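Local coordinates for PHOX (Pseudomonas fluorescens, PDB 3ZWU), which hydrolyses phosphate monoesters as an alkaline phosphatase, probably at a cluster of iron and calcium ions that here holds the phosphate mimic vanadate, at residues K271-A276 against P386-V391; T191-F196 against W248-D253. All blocks are in the same frame, centred on the assembly; numbering follows the deposited sequence.

Contact 1: residues K271-A276 against P386-V391; sequences KHENAA and PEWIVV. With CA (calcium ion), chain F; CA (calcium ion), chain G; FEO (mu-oxo-diiron), chain I; VO4 (vanadate ion), chain C.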
# COMPACT_ATOMS: atom_id res chain seq x y z
N LYS A 271 8.18 -5.30 -4.62
CA LYS A 271 6.84 -4.77 -4.85
C LYS A 271 6.29 -4.31 -3.51
O LYS A 271 5.50 -4.99 -2.85
CB LYS A 271 5.97 -5.81 -5.57
CG LYS A 271 6.65 -6.26 -6.86
CD LYS A 271 5.78 -7.09 -7.76
CE LYS A 271 6.61 -7.63 -8.90
NZ LYS A 271 5.85 -8.57 -9.77
N HIS A 272 6.76 -3.13 -3.09
CA HIS A 272 6.45 -2.54 -1.79
C HIS A 272 4.98 -2.22 -1.63
O HIS A 272 4.43 -1.48 -2.45
CB HIS A 272 7.22 -1.23 -1.59
CG HIS A 272 8.69 -1.37 -1.46
ND1 HIS A 272 9.30 -1.53 -0.23
CD2 HIS A 272 9.65 -1.30 -2.41
CE1 HIS A 272 10.60 -1.58 -0.48
NE2 HIS A 272 10.85 -1.46 -1.78
N GLU A 273 4.36 -2.68 -0.54
CA GLU A 273 2.98 -2.34 -0.24
C GLU A 273 2.98 -1.05 0.59
O GLU A 273 2.57 -0.01 0.08
CB GLU A 273 2.26 -3.46 0.50
CG GLU A 273 0.79 -3.14 0.72
CD GLU A 273 -0.18 -3.72 -0.28
OE1 GLU A 273 0.23 -4.57 -1.10
OE2 GLU A 273 -1.35 -3.29 -0.27
N ASN A 274 3.43 -1.10 1.86
CA ASN A 274 3.48 0.08 2.72
C ASN A 274 4.81 0.11 3.48
O ASN A 274 5.66 -0.77 3.27
CB ASN A 274 2.24 0.16 3.63
CG ASN A 274 2.36 -0.41 5.01
OD1 ASN A 274 2.96 -1.46 5.22
ND2 ASN A 274 1.64 0.19 5.97
N ALA A 275 5.00 1.12 4.32
CA ALA A 275 6.22 1.32 5.08
C ALA A 275 5.82 1.74 6.49
O ALA A 275 5.38 2.86 6.69
CB ALA A 275 7.06 2.41 4.42
N ALA A 276 5.91 0.81 7.45
CA ALA A 276 5.47 1.06 8.82
C ALA A 276 6.62 1.56 9.68
O ALA A 276 7.59 0.83 9.89
CB ALA A 276 4.87 -0.20 9.43
N PRO A 386 2.22 -10.56 1.70
CA PRO A 386 2.26 -9.52 2.71
C PRO A 386 1.76 -8.21 2.11
O PRO A 386 2.26 -7.79 1.07
CB PRO A 386 3.74 -9.41 3.09
CG PRO A 386 4.35 -10.67 2.67
CD PRO A 386 3.54 -11.19 1.53
N GLU A 387 0.75 -7.59 2.74
CA GLU A 387 0.28 -6.29 2.29
C GLU A 387 0.62 -5.28 3.39
O GLU A 387 1.81 -5.13 3.66
CB GLU A 387 -1.18 -6.33 1.79
CG GLU A 387 -1.30 -7.06 0.46
CD GLU A 387 -2.52 -6.72 -0.38
OE1 GLU A 387 -3.60 -7.27 -0.09
OE2 GLU A 387 -2.41 -5.91 -1.33
N TRP A 388 -0.33 -4.58 4.01
CA TRP A 388 0.02 -3.52 4.93
C TRP A 388 0.52 -4.01 6.26
O TRP A 388 0.04 -5.02 6.78
CB TRP A 388 -1.14 -2.57 5.19
CG TRP A 388 -1.62 -1.78 4.02
CD1 TRP A 388 -1.90 -2.25 2.76
CD2 TRP A 388 -2.14 -0.45 4.07
NE1 TRP A 388 -2.53 -1.28 2.03
CE2 TRP A 388 -2.70 -0.17 2.81
CE3 TRP A 388 -2.22 0.51 5.08
CZ2 TRP A 388 -3.31 1.05 2.53
CZ3 TRP A 388 -2.85 1.71 4.80
CH2 TRP A 388 -3.37 1.97 3.54
N ILE A 389 1.44 -3.23 6.84
CA ILE A 389 2.00 -3.44 8.16
C ILE A 389 1.72 -2.20 8.99
O ILE A 389 1.85 -1.08 8.49
CB ILE A 389 3.52 -3.73 8.09
CG1 ILE A 389 3.79 -4.97 7.22
CG2 ILE A 389 4.11 -3.91 9.50
CD1 ILE A 389 5.24 -5.25 6.93
N VAL A 390 1.32 -2.39 10.26
CA VAL A 390 1.11 -1.29 11.19
C VAL A 390 1.74 -1.63 12.52
O VAL A 390 1.88 -2.80 12.87
CB VAL A 390 -0.37 -0.88 11.36
CG1 VAL A 390 -0.91 -0.25 10.08
CG2 VAL A 390 -1.24 -2.04 11.80
N VAL A 391 2.13 -0.59 13.27
CA VAL A 391 2.76 -0.72 14.57
C VAL A 391 1.83 -0.08 15.58
O VAL A 391 1.43 1.07 15.40
CB VAL A 391 4.15 -0.03 14.57
CG1 VAL A 391 4.81 -0.13 15.94
CG2 VAL A 391 5.05 -0.63 13.49
CA CA F . -3.42 -3.23 -1.35
CA CA G . -4.74 -6.50 -2.19
FE1 FEO I . -1.51 -2.30 -4.29
FE2 FEO I . -0.82 -5.34 -2.66
O FEO I . -1.87 -3.79 -3.03
V VO4 C . -3.20 -4.81 -4.67
O1 VO4 C . -4.26 -5.52 -5.87
O2 VO4 C . -4.41 -4.50 -3.43
O3 VO4 C . -2.57 -3.51 -5.63
O4 VO4 C . -2.15 -6.13 -4.28
O HOH W 1 3.95 -3.46 3.69
O HOH W 2 -2.81 -0.82 -0.80
O HOH W 3 -5.53 -2.03 -1.12
O HOH W 4 -3.46 -1.60 -3.52
O HOH W 5 -6.07 -8.27 -1.40
O HOH W 6 -4.90 -7.80 -4.26

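Contact 2: residues T191-F196 against W248-D253; sequences TCEENF and WVVEID. With FEO (mu-oxo-diiron), chain I; VO4 (vanadate ion), chain C.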
# COMPACT_ATOMS: atom_id res chain seq x y z
N THR A 191 5.91 6.87 -0.09
CA THR A 191 5.02 6.23 -1.05
C THR A 191 5.75 5.01 -1.57
O THR A 191 6.97 5.04 -1.75
CB THR A 191 4.50 7.19 -2.12
OG1 THR A 191 3.51 6.50 -2.88
CG2 THR A 191 5.57 7.70 -3.05
N CYS A 192 5.00 3.93 -1.79
CA CYS A 192 5.55 2.64 -2.12
C CYS A 192 5.19 2.18 -3.51
O CYS A 192 4.01 2.07 -3.82
CB CYS A 192 5.06 1.64 -1.09
SG CYS A 192 5.72 1.94 0.56
N GLU A 193 6.20 1.85 -4.33
CA GLU A 193 5.99 1.36 -5.69
C GLU A 193 5.83 -0.15 -5.62
O GLU A 193 6.75 -0.85 -5.20
CB GLU A 193 7.18 1.72 -6.57
CG GLU A 193 7.31 3.22 -6.73
CD GLU A 193 8.62 3.72 -7.31
OE1 GLU A 193 9.57 2.91 -7.46
OE2 GLU A 193 8.69 4.92 -7.63
N GLU A 194 4.64 -0.65 -5.98
CA GLU A 194 4.31 -2.06 -5.86
C GLU A 194 4.40 -2.80 -7.18
O GLU A 194 5.48 -3.29 -7.50
CB GLU A 194 2.94 -2.23 -5.19
CG GLU A 194 2.55 -3.67 -4.91
CD GLU A 194 1.09 -3.84 -4.56
OE1 GLU A 194 0.26 -3.01 -5.02
OE2 GLU A 194 0.75 -4.84 -3.89
N ASN A 195 3.32 -2.87 -7.98
CA ASN A 195 3.31 -3.65 -9.22
C ASN A 195 3.90 -2.89 -10.41
O ASN A 195 3.34 -2.89 -11.51
CB ASN A 195 1.90 -4.17 -9.50
CG ASN A 195 1.45 -5.14 -8.45
OD1 ASN A 195 0.52 -4.88 -7.67
ND2 ASN A 195 2.10 -6.29 -8.39
N PHE A 196 5.07 -2.29 -10.19
CA PHE A 196 5.77 -1.49 -11.18
C PHE A 196 6.16 -2.30 -12.42
O PHE A 196 6.15 -1.77 -13.52
CB PHE A 196 7.02 -0.82 -10.56
CG PHE A 196 8.16 -1.76 -10.28
CD1 PHE A 196 8.23 -2.47 -9.08
CD2 PHE A 196 9.15 -1.99 -11.22
CE1 PHE A 196 9.26 -3.38 -8.84
CE2 PHE A 196 10.20 -2.86 -10.96
CZ PHE A 196 10.26 -3.54 -9.77
N TRP A 248 10.79 1.05 -5.53
CA TRP A 248 11.42 1.60 -4.34
C TRP A 248 10.42 2.35 -3.47
O TRP A 248 9.30 2.64 -3.90
CB TRP A 248 12.54 2.58 -4.76
CG TRP A 248 13.55 2.02 -5.71
CD1 TRP A 248 13.57 2.17 -7.06
CD2 TRP A 248 14.69 1.22 -5.38
NE1 TRP A 248 14.66 1.52 -7.60
CE2 TRP A 248 15.38 0.95 -6.58
CE3 TRP A 248 15.21 0.71 -4.18
CZ2 TRP A 248 16.56 0.21 -6.61
CZ3 TRP A 248 16.40 0.00 -4.21
CH2 TRP A 248 17.06 -0.24 -5.41
N VAL A 249 10.85 2.68 -2.25
CA VAL A 249 10.12 3.53 -1.33
C VAL A 249 10.60 4.94 -1.69
O VAL A 249 11.80 5.17 -1.80
CB VAL A 249 10.41 3.20 0.15
CG1 VAL A 249 9.70 4.18 1.09
CG2 VAL A 249 9.99 1.77 0.47
N VAL A 250 9.66 5.86 -1.91
CA VAL A 250 9.96 7.23 -2.33
C VAL A 250 9.52 8.19 -1.24
O VAL A 250 8.38 8.12 -0.77
CB VAL A 250 9.26 7.54 -3.67
CG1 VAL A 250 9.60 8.95 -4.17
CG2 VAL A 250 9.62 6.49 -4.71
N GLU A 251 10.41 9.10 -0.86
CA GLU A 251 10.17 10.06 0.20
C GLU A 251 9.77 11.41 -0.39
O GLU A 251 10.47 11.94 -1.25
CB GLU A 251 11.42 10.18 1.07
CG GLU A 251 11.20 11.03 2.31
CD GLU A 251 12.31 10.94 3.34
OE1 GLU A 251 13.36 10.33 3.05
OE2 GLU A 251 12.12 11.51 4.44
N ILE A 252 8.64 11.95 0.09
CA ILE A 252 8.06 13.21 -0.37
C ILE A 252 7.91 14.18 0.80
O ILE A 252 7.48 13.77 1.87
CB ILE A 252 6.68 12.92 -1.03
CG1 ILE A 252 6.85 12.15 -2.35
CG2 ILE A 252 5.89 14.23 -1.27
CD1 ILE A 252 5.64 11.39 -2.80
N ASP A 253 8.21 15.47 0.57
CA ASP A 253 8.01 16.52 1.56
C ASP A 253 6.70 17.22 1.16
O ASP A 253 6.72 18.04 0.23
CB ASP A 253 9.18 17.51 1.58
CG ASP A 253 8.99 18.63 2.59
OD1 ASP A 253 7.92 18.68 3.24
OD2 ASP A 253 9.91 19.46 2.73
FE1 FEO I . -1.51 -2.30 -4.29
FE2 FEO I . -0.82 -5.34 -2.66
O FEO I . -1.87 -3.79 -3.03
V VO4 C . -3.20 -4.81 -4.67
O1 VO4 C . -4.26 -5.52 -5.87
O2 VO4 C . -4.41 -4.50 -3.43
O3 VO4 C . -2.57 -3.51 -5.63
O4 VO4 C . -2.15 -6.13 -4.28
O HOH W 4 -3.46 -1.60 -3.52

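Contact 1: residues K271-A276 against P386-V391
Glu273 swings CG anti to its backbone N (chi1 -176°) and bends at chi2, while Glu387 keeps CG beside its own N and runs on extended; both carboxylates thereby reach the metal cluster near the middle of the PhoX beta-propeller. Acids suit this place because each carboxylate holds more than one cation. Glu273 divides its oxygens, OE1 binding FE2 of the mu-oxo-diiron at 2.0 Å and OE2 binding the chain F calcium at 2.3 Å. Glu387 instead concentrates on one atom: OE2 lies 2.1 Å from FE2, touches the chain F calcium at a long 2.9 Å, and shares the chain G calcium with OE1. Glu273 OE1 and Glu387 OE2 come within 3.0 Å of each other, a closeness that the shared cation probably makes tolerable. Asp479 joins them on the calcium ions, Glu194 and Asp292 on FE2.

Beyond the metals, the amide of Asn274 takes the part of a neighbouring peptide group beside strand 386-391. Its ND2 donates almost straight (168°) to Ile389 O, which lies in the amide plane; OD1 accepts Ile389 N at 2.8 Å, with the donor above the carbonyl plane. One residue's N-H and C=O are thus gripped by one side chain. Small Ala276 sets its CB against Ile389 CG2. Trp388 presents its ring edge to Glu273 OE2, the carboxylate turned 47° from the ring plane, and acts as a second-shell residue: Trp388 NE1 donates, over 2.9 Å, to water 2, a ligand of the chain F calcium.

Contact 2: residues T191-F196 against W248-D253
Backbone hydrogen bonds set the register between Thr191-Phe196 and Trp248-Asp253. Thr191 and Val250 form an antiparallel hydrogen-bonded pair, with Thr191 N to Val250 O at 2.9 Å and Val250 N to Thr191 O at 2.8 Å. Cys192 and Val249 follow as the non-hydrogen-bonded pair, and Glu193 N then reaches Trp248 O at 3.2 Å.

One side chain continues this pattern. Because Glu193 holds CG beside its backbone N (chi1 -65°) and stays extended beyond it, OE1 comes alongside the chain at Trp248 and accepts Trp248 N at 2.9 Å, nearly straight (175°) though from above the carboxylate plane. Gly247 N is a second donor to OE1, while Lys263 and Thr175 hold OE2; four partners therefore pin the buried acid.

Apolar contacts occupy both faces, where beta-branched residues suit extended strands. On one, the methyl of Thr191 meets Val250 CB and, 3.7 Å from Thr191 CG2, Ile252 CD1; threonine also offers a hydroxyl to Asn88. On the other, Cys192 SG packs loosely near Val249 CG2, and His272 touches both residues.

Metal binding comes just after strand 189-193. Glu194 points away from the partner strand and bridges the irons, OE1 to FE1 at 2.0 Å and OE2 to FE2 at 2.1 Å. Such a bridge is characteristic of carboxylate-bridged di-iron sites, delivered here from an antiparallel pair in a mixed sheet.

Overall arrangement
From the N terminus, contact 2 comes first: after strand 189-193 an excursion, almost all loop apart from the short helix 211-215, returns as strand 249-252, closing that loop within a mixed sheet. The chain then passes through strand 262-264 and enters the loop that opens contact 1. Another 109 residues, including several strands and two short helices, intervene before strand 386-391 closes it. The contacts are thus in series, neither nested nor crossed. Contact 1 joins the start of strand 276-279 to strand 386-391, the outermost strands of one antiparallel sheet. The two contacts, centres about 11 Å apart, converge on the di-iron and vanadate, where Glu194 OE2 and Glu273 OE1 tolerate 2.9 Å probably because both bind FE2.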